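Local structure of extracellular solute-binding protein family 1 (Alicyclobacillus acidocaldarius subsp. acidocaldarius, 4OVJ) at residues Y130-Y139 with L290-S299; D181-G189 with D377-V388. The protein probably binds a solute outside the cell and hands it to an ABC-type importer. All blocks are in the same frame, centred on the assembly; numbering follows the deposited sequence.

Interaction 1. Residues Y130-Y139 with L290-S299. With SO4 (sulfate ion), chain B.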
loop_
_atom_site.group_PDB
_atom_site.type_symbol
_atom_site.label_atom_id
_atom_site.label_comp_id
_atom_site.label_asym_id
_atom_site.label_seq_id
_atom_site.Cartn_x
_atom_site.Cartn_y
_atom_site.Cartn_z
ATOM N N TYR A 130 15.719 10.144 2.643
ATOM C CA TYR A 130 16.402 9.222 3.556
ATOM C C TYR A 130 16.094 7.743 3.367
ATOM O O TYR A 130 16.677 6.888 4.030
ATOM C CB TYR A 130 16.150 9.670 4.994
ATOM C CG TYR A 130 16.773 11.026 5.233
ATOM C CD1 TYR A 130 18.148 11.161 5.378
ATOM C CD2 TYR A 130 15.990 12.171 5.286
ATOM C CE1 TYR A 130 18.730 12.390 5.592
ATOM C CE2 TYR A 130 16.561 13.411 5.495
ATOM C CZ TYR A 130 17.931 13.518 5.649
ATOM O OH TYR A 130 18.492 14.749 5.853
ATOM N N GLY A 131 15.183 7.448 2.462
ATOM C CA GLY A 131 14.878 6.077 2.105
ATOM C C GLY A 131 14.206 6.062 0.754
ATOM O O GLY A 131 13.515 7.001 0.392
ATOM N N ILE A 132 14.416 4.986 0.014
ATOM C CA ILE A 132 13.738 4.796 -1.257
ATOM C C ILE A 132 12.792 3.589 -1.143
ATOM O O ILE A 132 13.214 2.496 -0.750
ATOM C CB ILE A 132 14.738 4.632 -2.400
ATOM C CG1 ILE A 132 15.636 5.892 -2.464
ATOM C CG2 ILE A 132 13.985 4.440 -3.708
ATOM C CD1 ILE A 132 16.756 5.816 -3.462
ATOM N N PRO A 133 11.496 3.799 -1.437
ATOM C CA PRO A 133 10.559 2.685 -1.353
ATOM C C PRO A 133 11.022 1.547 -2.229
ATOM O O PRO A 133 11.522 1.786 -3.335
ATOM C CB PRO A 133 9.249 3.289 -1.872
ATOM C CG PRO A 133 9.357 4.731 -1.527
ATOM C CD PRO A 133 10.799 5.060 -1.776
ATOM N N ASN A 134 10.896 0.326 -1.734
ATOM C CA ASN A 134 11.382 -0.832 -2.476
ATOM C C ASN A 134 10.273 -1.628 -3.170
ATOM O O ASN A 134 10.545 -2.443 -4.045
ATOM C CB ASN A 134 12.272 -1.727 -1.601
ATOM C CG ASN A 134 11.566 -2.301 -0.390
ATOM O OD1 ASN A 134 10.337 -2.332 -0.304
ATOM N ND2 ASN A 134 12.361 -2.768 0.576
ATOM N N ALA A 135 9.030 -1.374 -2.790
ATOM C CA ALA A 135 7.883 -2.074 -3.350
ATOM C C ALA A 135 6.626 -1.283 -3.040
ATOM O O ALA A 135 6.603 -0.474 -2.115
ATOM C CB ALA A 135 7.774 -3.479 -2.792
ATOM N N LEU A 136 5.580 -1.543 -3.809
ATOM C CA LEU A 136 4.400 -0.698 -3.838
ATOM C C LEU A 136 3.092 -1.473 -3.697
ATOM O O LEU A 136 3.013 -2.653 -4.025
ATOM C CB LEU A 136 4.351 0.021 -5.181
ATOM C CG LEU A 136 5.598 0.802 -5.589
ATOM C CD1 LEU A 136 5.383 1.455 -6.946
ATOM C CD2 LEU A 136 5.935 1.857 -4.543
ATOM N N ASN A 137 2.065 -0.774 -3.225
ATOM C CA ASN A 137 0.699 -1.253 -3.277
ATOM C C ASN A 137 -0.223 -0.046 -3.436
ATOM O O ASN A 137 0.131 1.070 -3.084
ATOM C CB ASN A 137 0.376 -2.020 -2.006
ATOM C CG ASN A 137 -0.699 -3.085 -2.180
ATOM O OD1 ASN A 137 -1.364 -3.210 -3.217
ATOM N ND2 ASN A 137 -0.859 -3.880 -1.133
ATOM N N ASN A 138 -1.414 -0.267 -3.960
ATOM C CA ASN A 138 -2.425 0.775 -3.979
ATOM C C ASN A 138 -3.808 0.164 -4.144
ATOM O O ASN A 138 -3.942 -1.009 -4.470
ATOM C CB ASN A 138 -2.142 1.793 -5.087
ATOM C CG ASN A 138 -2.083 1.170 -6.463
ATOM O OD1 ASN A 138 -1.006 0.828 -6.952
ATOM N ND2 ASN A 138 -3.242 1.034 -7.113
ATOM N N TYR A 139 -4.829 0.969 -3.899
ATOM C CA TYR A 139 -6.200 0.524 -4.071
ATOM C C TYR A 139 -6.551 0.323 -5.538
ATOM O O TYR A 139 -6.048 1.021 -6.422
ATOM C CB TYR A 139 -7.162 1.537 -3.455
ATOM C CG TYR A 139 -7.334 1.378 -1.961
ATOM C CD1 TYR A 139 -7.796 0.187 -1.426
ATOM C CD2 TYR A 139 -7.085 2.442 -1.086
ATOM C CE1 TYR A 139 -7.979 0.030 -0.059
ATOM C CE2 TYR A 139 -7.268 2.293 0.280
ATOM C CZ TYR A 139 -7.719 1.084 0.781
ATOM O OH TYR A 139 -7.900 0.914 2.127
ATOM N N LEU A 290 -6.080 8.896 -4.467
ATOM C CA LEU A 290 -5.200 7.746 -4.569
ATOM C C LEU A 290 -3.782 8.107 -4.147
ATOM O O LEU A 290 -3.284 9.183 -4.458
ATOM C CB LEU A 290 -5.188 7.216 -5.993
ATOM C CG LEU A 290 -4.656 5.796 -6.198
ATOM C CD1 LEU A 290 -5.521 4.758 -5.488
ATOM C CD2 LEU A 290 -4.573 5.506 -7.695
ATOM N N TYR A 291 -3.161 7.186 -3.429
ATOM C CA TYR A 291 -1.741 7.239 -3.088
ATOM C C TYR A 291 -1.167 5.852 -3.309
ATOM O O TYR A 291 -1.893 4.854 -3.349
ATOM C CB TYR A 291 -1.526 7.646 -1.628
ATOM C CG TYR A 291 -2.231 6.742 -0.638
ATOM C CD1 TYR A 291 -3.591 6.896 -0.370
ATOM C CD2 TYR A 291 -1.557 5.699 -0.018
ATOM C CE1 TYR A 291 -4.254 6.050 0.510
ATOM C CE2 TYR A 291 -2.206 4.861 0.870
ATOM C CZ TYR A 291 -3.560 5.030 1.115
ATOM O OH TYR A 291 -4.206 4.194 1.992
ATOM N N ILE A 292 0.143 5.801 -3.439
ATOM C CA ILE A 292 0.871 4.550 -3.489
ATOM C C ILE A 292 1.461 4.323 -2.108
ATOM O O ILE A 292 2.138 5.184 -1.575
ATOM C CB ILE A 292 2.008 4.590 -4.535
ATOM C CG1 ILE A 292 1.518 5.145 -5.871
ATOM C CG2 ILE A 292 2.600 3.204 -4.710
ATOM C CD1 ILE A 292 0.348 4.409 -6.475
ATOM N N LYS A 293 1.215 3.156 -1.541
ATOM C CA LYS A 293 1.742 2.833 -0.225
ATOM C C LYS A 293 3.109 2.191 -0.420
ATOM O O LYS A 293 3.215 1.188 -1.112
ATOM C CB LYS A 293 0.809 1.857 0.477
ATOM C CG LYS A 293 1.235 1.459 1.880
ATOM C CD LYS A 293 0.187 0.544 2.503
ATOM C CE LYS A 293 0.753 -0.216 3.686
ATOM N NZ LYS A 293 0.907 0.682 4.856
ATOM N N PRO A 294 4.166 2.774 0.172
ATOM C CA PRO A 294 5.469 2.122 0.137
ATOM C C PRO A 294 5.508 0.958 1.120
ATOM O O PRO A 294 5.191 1.125 2.304
ATOM C CB PRO A 294 6.420 3.244 0.549
ATOM C CG PRO A 294 5.611 4.081 1.483
ATOM C CD PRO A 294 4.179 3.989 1.020
ATOM N N SER A 295 5.865 -0.230 0.651
ATOM C CA SER A 295 5.866 -1.385 1.536
ATOM C C SER A 295 6.941 -1.229 2.607
ATOM O O SER A 295 6.725 -1.520 3.781
ATOM C CB SER A 295 6.131 -2.652 0.739
ATOM O OG SER A 295 5.152 -2.777 -0.274
ATOM N N GLN A 296 8.106 -0.805 2.153
ATOM C CA GLN A 296 9.302 -0.661 2.972
ATOM C C GLN A 296 10.233 0.235 2.189
ATOM O O GLN A 296 9.904 0.646 1.084
ATOM C CB GLN A 296 10.029 -1.991 3.230
ATOM C CG GLN A 296 9.216 -3.259 3.255
ATOM C CD GLN A 296 10.089 -4.488 3.300
ATOM O OE1 GLN A 296 11.177 -4.521 2.692
ATOM N NE2 GLN A 296 9.634 -5.503 4.005
ATOM N N PHE A 297 11.391 0.532 2.758
ATOM C CA PHE A 297 12.387 1.400 2.150
ATOM C C PHE A 297 13.769 0.785 2.269
ATOM O O PHE A 297 14.050 0.060 3.223
ATOM C CB PHE A 297 12.482 2.752 2.872
ATOM C CG PHE A 297 11.245 3.576 2.824
ATOM C CD1 PHE A 297 10.195 3.315 3.689
ATOM C CD2 PHE A 297 11.144 4.662 1.956
ATOM C CE1 PHE A 297 9.038 4.069 3.644
ATOM C CE2 PHE A 297 9.994 5.432 1.931
ATOM C CZ PHE A 297 8.936 5.124 2.765
ATOM N N TRP A 298 14.643 1.128 1.323
ATOM C CA TRP A 298 16.077 0.946 1.487
ATOM C C TRP A 298 16.669 2.269 1.967
ATOM O O TRP A 298 16.427 3.310 1.365
ATOM C CB TRP A 298 16.769 0.569 0.181
ATOM C CG TRP A 298 16.231 -0.616 -0.529
ATOM C CD1 TRP A 298 15.852 -0.654 -1.834
ATOM C CD2 TRP A 298 16.006 -1.932 -0.007
ATOM N NE1 TRP A 298 15.418 -1.906 -2.166
ATOM C CE2 TRP A 298 15.495 -2.713 -1.063
ATOM C CE3 TRP A 298 16.180 -2.528 1.248
ATOM C CZ2 TRP A 298 15.152 -4.048 -0.898
ATOM C CZ3 TRP A 298 15.849 -3.858 1.402
ATOM C CH2 TRP A 298 15.346 -4.601 0.337
ATOM N N SER A 299 17.464 2.200 3.033
ATOM C CA SER A 299 18.174 3.351 3.562
ATOM C C SER A 299 19.657 2.981 3.737
ATOM O O SER A 299 20.019 1.803 3.834
ATOM C CB SER A 299 17.573 3.769 4.904
ATOM O OG SER A 299 16.246 4.284 4.784
HETATM S S SO4 B . -8.460 -2.120 3.998
HETATM O O1 SO4 B . -9.184 -2.176 5.283
HETATM O O2 SO4 B . -7.107 -1.533 4.172
HETATM O O3 SO4 B . -8.285 -3.493 3.484
HETATM O O4 SO4 B . -9.263 -1.332 3.042
HETATM O O HOH W 1 -4.059 3.414 -2.446
#

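Interaction 2. Residues D181-G189 with D377-V388. With SO4 (sulfate ion), chain B.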
loop_
_atom_site.group_PDB
_atom_site.type_symbol
_atom_site.label_atom_id
_atom_site.label_comp_id
_atom_site.label_asym_id
_atom_site.label_seq_id
_atom_site.Cartn_x
_atom_site.Cartn_y
_atom_site.Cartn_z
ATOM N N ASP A 181 -19.449 -4.436 0.352
ATOM C CA ASP A 181 -19.596 -3.179 1.068
ATOM C C ASP A 181 -18.205 -2.859 1.603
ATOM O O ASP A 181 -17.802 -3.356 2.652
ATOM C CB ASP A 181 -20.634 -3.325 2.181
ATOM C CG ASP A 181 -20.910 -2.025 2.909
ATOM O OD1 ASP A 181 -20.076 -1.086 2.782
ATOM O OD2 ASP A 181 -21.956 -1.951 3.616
ATOM N N ASP A 182 -17.471 -2.033 0.853
ATOM C CA ASP A 182 -16.037 -1.852 1.062
ATOM C C ASP A 182 -15.739 -0.644 1.941
ATOM O O ASP A 182 -14.955 0.245 1.591
ATOM C CB ASP A 182 -15.330 -1.783 -0.291
ATOM C CG ASP A 182 -15.294 -3.121 -0.974
ATOM O OD1 ASP A 182 -14.922 -4.099 -0.301
ATOM O OD2 ASP A 182 -15.634 -3.219 -2.178
ATOM N N GLU A 183 -16.384 -0.636 3.096
ATOM C CA GLU A 183 -16.152 0.380 4.102
ATOM C C GLU A 183 -15.128 -0.094 5.124
ATOM O O GLU A 183 -15.285 -1.134 5.761
ATOM C CB GLU A 183 -17.436 0.755 4.811
ATOM C CG GLU A 183 -18.409 1.524 3.928
ATOM C CD GLU A 183 -19.767 1.665 4.586
ATOM O OE1 GLU A 183 -20.604 0.747 4.425
ATOM O OE2 GLU A 183 -19.995 2.693 5.264
ATOM N N SER A 184 -14.107 0.718 5.287
ATOM C CA SER A 184 -13.041 0.480 6.239
ATOM C C SER A 184 -12.392 1.817 6.496
ATOM O O SER A 184 -12.574 2.776 5.730
ATOM C CB SER A 184 -12.002 -0.491 5.674
ATOM O OG SER A 184 -11.260 0.097 4.606
ATOM N N TRP A 185 -11.606 1.871 7.551
ATOM C CA TRP A 185 -10.893 3.095 7.899
ATOM C C TRP A 185 -10.021 3.568 6.742
ATOM O O TRP A 185 -10.004 4.764 6.421
ATOM C CB TRP A 185 -10.067 2.810 9.130
ATOM C CG TRP A 185 -9.292 3.913 9.771
ATOM C CD1 TRP A 185 -7.992 3.843 10.147
ATOM C CD2 TRP A 185 -9.767 5.192 10.217
ATOM N NE1 TRP A 185 -7.614 4.994 10.768
ATOM C CE2 TRP A 185 -8.681 5.843 10.835
ATOM C CE3 TRP A 185 -10.990 5.857 10.138
ATOM C CZ2 TRP A 185 -8.778 7.141 11.367
ATOM C CZ3 TRP A 185 -11.098 7.127 10.684
ATOM C CH2 TRP A 185 -9.997 7.756 11.293
ATOM N N GLN A 186 -9.325 2.647 6.078
ATOM C CA GLN A 186 -8.448 3.079 5.003
ATOM C C GLN A 186 -9.203 3.430 3.711
ATOM O O GLN A 186 -8.780 4.338 2.989
ATOM C CB GLN A 186 -7.304 2.083 4.781
ATOM C CG GLN A 186 -6.353 1.949 5.982
ATOM C CD GLN A 186 -5.680 3.254 6.393
ATOM O OE1 GLN A 186 -5.470 4.147 5.574
ATOM N NE2 GLN A 186 -5.340 3.370 7.672
ATOM N N THR A 187 -10.330 2.788 3.397
ATOM C CA THR A 187 -11.088 3.294 2.238
ATOM C C THR A 187 -11.738 4.638 2.562
ATOM O O THR A 187 -11.892 5.479 1.679
ATOM C CB THR A 187 -12.146 2.341 1.660
ATOM O OG1 THR A 187 -13.198 2.117 2.602
ATOM C CG2 THR A 187 -11.524 1.035 1.218
ATOM N N PHE A 188 -12.128 4.844 3.818
ATOM C CA PHE A 188 -12.552 6.167 4.216
ATOM C C PHE A 188 -11.406 7.192 4.051
ATOM O O PHE A 188 -11.634 8.327 3.638
ATOM C CB PHE A 188 -13.113 6.221 5.640
ATOM C CG PHE A 188 -13.494 7.607 6.035
ATOM C CD1 PHE A 188 -14.459 8.292 5.318
ATOM C CD2 PHE A 188 -12.829 8.264 7.054
ATOM C CE1 PHE A 188 -14.760 9.606 5.606
ATOM C CE2 PHE A 188 -13.143 9.575 7.360
ATOM C CZ PHE A 188 -14.107 10.250 6.637
ATOM N N GLY A 189 -10.175 6.785 4.357
ATOM C CA GLY A 189 -9.018 7.641 4.145
ATOM C C GLY A 189 -8.921 8.169 2.721
ATOM O O GLY A 189 -8.628 9.333 2.501
ATOM N N ASP A 377 -3.595 4.553 16.147
ATOM C CA ASP A 377 -4.251 4.209 14.874
ATOM C C ASP A 377 -4.927 2.843 14.850
ATOM O O ASP A 377 -6.029 2.715 14.320
ATOM C CB ASP A 377 -3.262 4.296 13.707
ATOM C CG ASP A 377 -3.918 4.022 12.359
ATOM O OD1 ASP A 377 -4.739 4.840 11.897
ATOM O OD2 ASP A 377 -3.630 2.965 11.768
ATOM N N LYS A 378 -4.266 1.825 15.407
ATOM C CA LYS A 378 -4.823 0.478 15.412
ATOM C C LYS A 378 -6.169 0.433 16.152
ATOM O O LYS A 378 -7.139 -0.132 15.644
ATOM C CB LYS A 378 -3.822 -0.517 16.008
ATOM C CG LYS A 378 -4.225 -1.971 15.822
ATOM C CD LYS A 378 -3.029 -2.910 15.946
ATOM C CE LYS A 378 -3.427 -4.361 15.718
ATOM N NZ LYS A 378 -4.209 -4.913 16.859
ATOM N N GLU A 379 -6.229 1.055 17.327
ATOM C CA GLU A 379 -7.464 1.121 18.113
ATOM C C GLU A 379 -8.541 1.920 17.389
ATOM O O GLU A 379 -9.693 1.499 17.325
ATOM C CB GLU A 379 -7.207 1.731 19.499
ATOM C CG GLU A 379 -8.470 1.819 20.350
ATOM C CD GLU A 379 -8.221 2.149 21.814
ATOM O OE1 GLU A 379 -7.053 2.362 22.211
ATOM O OE2 GLU A 379 -9.216 2.194 22.576
ATOM N N ILE A 380 -8.156 3.072 16.848
ATOM C CA ILE A 380 -9.083 3.945 16.116
ATOM C C ILE A 380 -9.657 3.227 14.892
ATOM O O ILE A 380 -10.850 3.298 14.626
ATOM C CB ILE A 380 -8.411 5.279 15.727
ATOM C CG1 ILE A 380 -8.129 6.081 17.004
ATOM C CG2 ILE A 380 -9.312 6.085 14.800
ATOM C CD1 ILE A 380 -7.383 7.371 16.806
ATOM N N ASP A 381 -8.799 2.529 14.165
ATOM C CA ASP A 381 -9.213 1.711 13.017
ATOM C C ASP A 381 -10.276 0.688 13.450
ATOM O O ASP A 381 -11.316 0.533 12.796
ATOM C CB ASP A 381 -7.967 1.028 12.444
ATOM C CG ASP A 381 -8.225 0.268 11.160
ATOM O OD1 ASP A 381 -9.232 -0.449 11.053
ATOM O OD2 ASP A 381 -7.371 0.347 10.256
ATOM N N GLN A 382 -10.019 0.012 14.566
ATOM C CA GLN A 382 -10.968 -0.966 15.087
ATOM C C GLN A 382 -12.273 -0.291 15.499
ATOM O O GLN A 382 -13.345 -0.811 15.194
ATOM C CB GLN A 382 -10.369 -1.793 16.240
ATOM C CG GLN A 382 -11.252 -2.949 16.691
ATOM C CD GLN A 382 -11.560 -3.937 15.568
ATOM O OE1 GLN A 382 -10.660 -4.585 15.044
ATOM N NE2 GLN A 382 -12.835 -4.054 15.196
ATOM N N ASP A 383 -12.187 0.856 16.181
ATOM C CA ASP A 383 -13.385 1.620 16.557
ATOM C C ASP A 383 -14.185 2.032 15.319
ATOM O O ASP A 383 -15.414 2.008 15.333
ATOM C CB ASP A 383 -13.047 2.874 17.379
ATOM C CG ASP A 383 -12.414 2.555 18.726
ATOM O OD1 ASP A 383 -12.629 1.435 19.252
ATOM O OD2 ASP A 383 -11.701 3.439 19.272
ATOM N N PHE A 384 -13.489 2.413 14.248
ATOM C CA PHE A 384 -14.172 2.787 13.017
ATOM C C PHE A 384 -14.939 1.607 12.451
ATOM O O PHE A 384 -16.126 1.720 12.116
ATOM C CB PHE A 384 -13.177 3.321 12.002
ATOM C CG PHE A 384 -13.817 3.916 10.779
ATOM C CD1 PHE A 384 -14.295 5.210 10.801
ATOM C CD2 PHE A 384 -13.952 3.173 9.616
ATOM C CE1 PHE A 384 -14.874 5.777 9.678
ATOM C CE2 PHE A 384 -14.532 3.725 8.489
ATOM C CZ PHE A 384 -14.994 5.025 8.516
ATOM N N ALA A 385 -14.267 0.470 12.361
ATOM C CA ALA A 385 -14.902 -0.751 11.859
ATOM C C ALA A 385 -16.143 -1.104 12.693
ATOM O O ALA A 385 -17.180 -1.473 12.157
ATOM C CB ALA A 385 -13.907 -1.893 11.865
ATOM N N ASN A 386 -16.048 -0.946 14.004
ATOM C CA ASN A 386 -17.180 -1.256 14.877
ATOM C C ASN A 386 -18.344 -0.286 14.638
ATOM O O ASN A 386 -19.515 -0.687 14.626
ATOM C CB ASN A 386 -16.738 -1.234 16.340
ATOM C CG ASN A 386 -15.799 -2.384 16.689
ATOM O OD1 ASN A 386 -15.643 -3.335 15.932
ATOM N ND2 ASN A 386 -15.173 -2.296 17.846
HETATM N N MSE A 387 -18.022 0.989 14.415
HETATM C CA MSE A 387 -19.052 1.984 14.108
HETATM C C MSE A 387 -19.684 1.677 12.775
HETATM O O MSE A 387 -20.906 1.751 12.631
HETATM C CB MSE A 387 -18.469 3.386 14.136
HETATM C CG MSE A 387 -19.534 4.438 13.878
HETATM SE SE MSE A 387 -19.671 4.825 11.938
HETATM C CE MSE A 387 -17.955 5.706 11.763
ATOM N N VAL A 388 -18.866 1.339 11.787
ATOM C CA VAL A 388 -19.377 1.007 10.459
ATOM C C VAL A 388 -20.330 -0.173 10.561
ATOM O O VAL A 388 -21.409 -0.157 9.975
ATOM C CB VAL A 388 -18.235 0.700 9.468
ATOM C CG1 VAL A 388 -18.757 -0.004 8.220
ATOM C CG2 VAL A 388 -17.523 1.993 9.104
HETATM S S SO4 B . -8.460 -2.120 3.998
HETATM O O1 SO4 B . -9.184 -2.176 5.283
HETATM O O2 SO4 B . -7.107 -1.533 4.172
HETATM O O3 SO4 B . -8.285 -3.493 3.484
HETATM O O4 SO4 B . -9.263 -1.332 3.042
HETATM O O HOH W 2 -11.586 -0.287 9.491
HETATM O O HOH W 3 -3.742 5.242 9.190
HETATM O O HOH W 4 -8.808 -0.090 7.153
HETATM O O HOH W 5 -5.125 1.598 9.879
#

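Interaction 1. Residues Y130-Y139 with L290-S299
Ile132 and Trp298 form an antiparallel hydrogen-bonded pair, each amide giving a bond of 2.9 Å to the other's carbonyl (Ile132 N to Trp298 O, Trp298 N to Ile132 O). A second such pair joins Asn137 and Lys293. Between them the regular pairing is interrupted, and Ser295 N reaches Ala135 O in a nearly straight bond of 2.9 Å. Just beyond the Ile132-Trp298 pair, Ser299 OG donates to a lone pair of Tyr130 O at 2.7 Å. Where direct pairing ends, a water accepts from Tyr139 N and donates to Tyr291 O.

Asn134 holds CG between its backbone N and carbonyl carbon (chi1 61°), which turns Asn134 ND2 to a lone pair of Gln296 OE1, 3.0 Å away and in both amide planes; Arg331 grips the same oxygen. Asn134 CB stays over the five-membered ring of Trp298, a CH-pi contact suited to an electron-rich indole.

Apolar contacts run alongside, Leu136 and Pro294 sharing one face: Pro133 CB meets Pro294 CB at 3.7 Å, and the CG2 methyl of the beta-branched Ile292 tucks against Leu136 CD2.

Strand 84-87 flanks 293-300, helix 350-365 packs on Asn138 and Leu290, and Tyr139 stacks on Trp260 and touches helix 185-194.

Interaction 2. Residues D181-G189 with D377-V388
Trp185 and Phe384 both set CG opposite the backbone N (chi1 -176° and -172°), which sends the indole across helix 377-388, into its side, and the phenyl ring across to the start of helix 185-189. The rings meet obliquely: Trp185 CE3 lies over a face of Phe384, 3.4 Å from CD1, toward the rim. Phe384 CZ continues to Phe188 CB at 3.6 Å, so that three aromatics form a cluster, joined by Phe405 from helix 398-414.

The two helices cross at about a right angle, and the large flat indole spans the distance between them as a knob in a hole made by Asp377, Ile380, Asp381 and Phe384. Ile380 CG2 presses off-centre on the six-membered ring, while Asp381 CA sits over the five-membered one. At the indole edge Trp185 NE1 gives a bond of 3.1 Å to Asp377 OD1, in the ring plane and fairly straight (159°); Tyr200 OH bonds to the same oxygen. A leucine in place of Trp185 has no NH for Asp377 and would probably open a gap between Ile380 and Phe384, leaving the carboxylate freer to turn.

Ser184 and Thr187 form a capping box that starts the helix, Thr187 N donating to Ser184 OG at 3.1 Å. One water accepts from Trp185 N and donates to Asp381 OD1; another links the Gln186 side chain to Asp377 and Asp381. A third passes from Gln186 N to a bound sulfate, probably from the crystallisation liquor, whose O4 lies 2.9 Å from Ser184 OG.

The contact thus pairs an aromatic and aliphatic centre with a hydrated acidic rim. Because water carries the pull of the helix N terminus from Trp185 N to Asp381, its charged form is probably favoured.

In the fold
From the N terminus the chain lays down 130-139, then 181-189, then 290-299 and 377-388. Interaction 1 closes a loop of 150 residues and interaction 2 one of 187; because their segments alternate, the loops cross, and neither contains the other. Interaction 1 joins strands 128-144 and 293-300 close to the centre of the fold, consistent with the interlobe crossing strands of this family. Interaction 2, centred about 22 Å from the centre of interaction 1, ties the helix 185-194 to helix 377-392, the last but one of the chain. They meet where the Tyr139 hydroxyl packs on Gln186 and Thr187, and a sulfate, also held by Trp260, touches both, joining the strand end to the helix start.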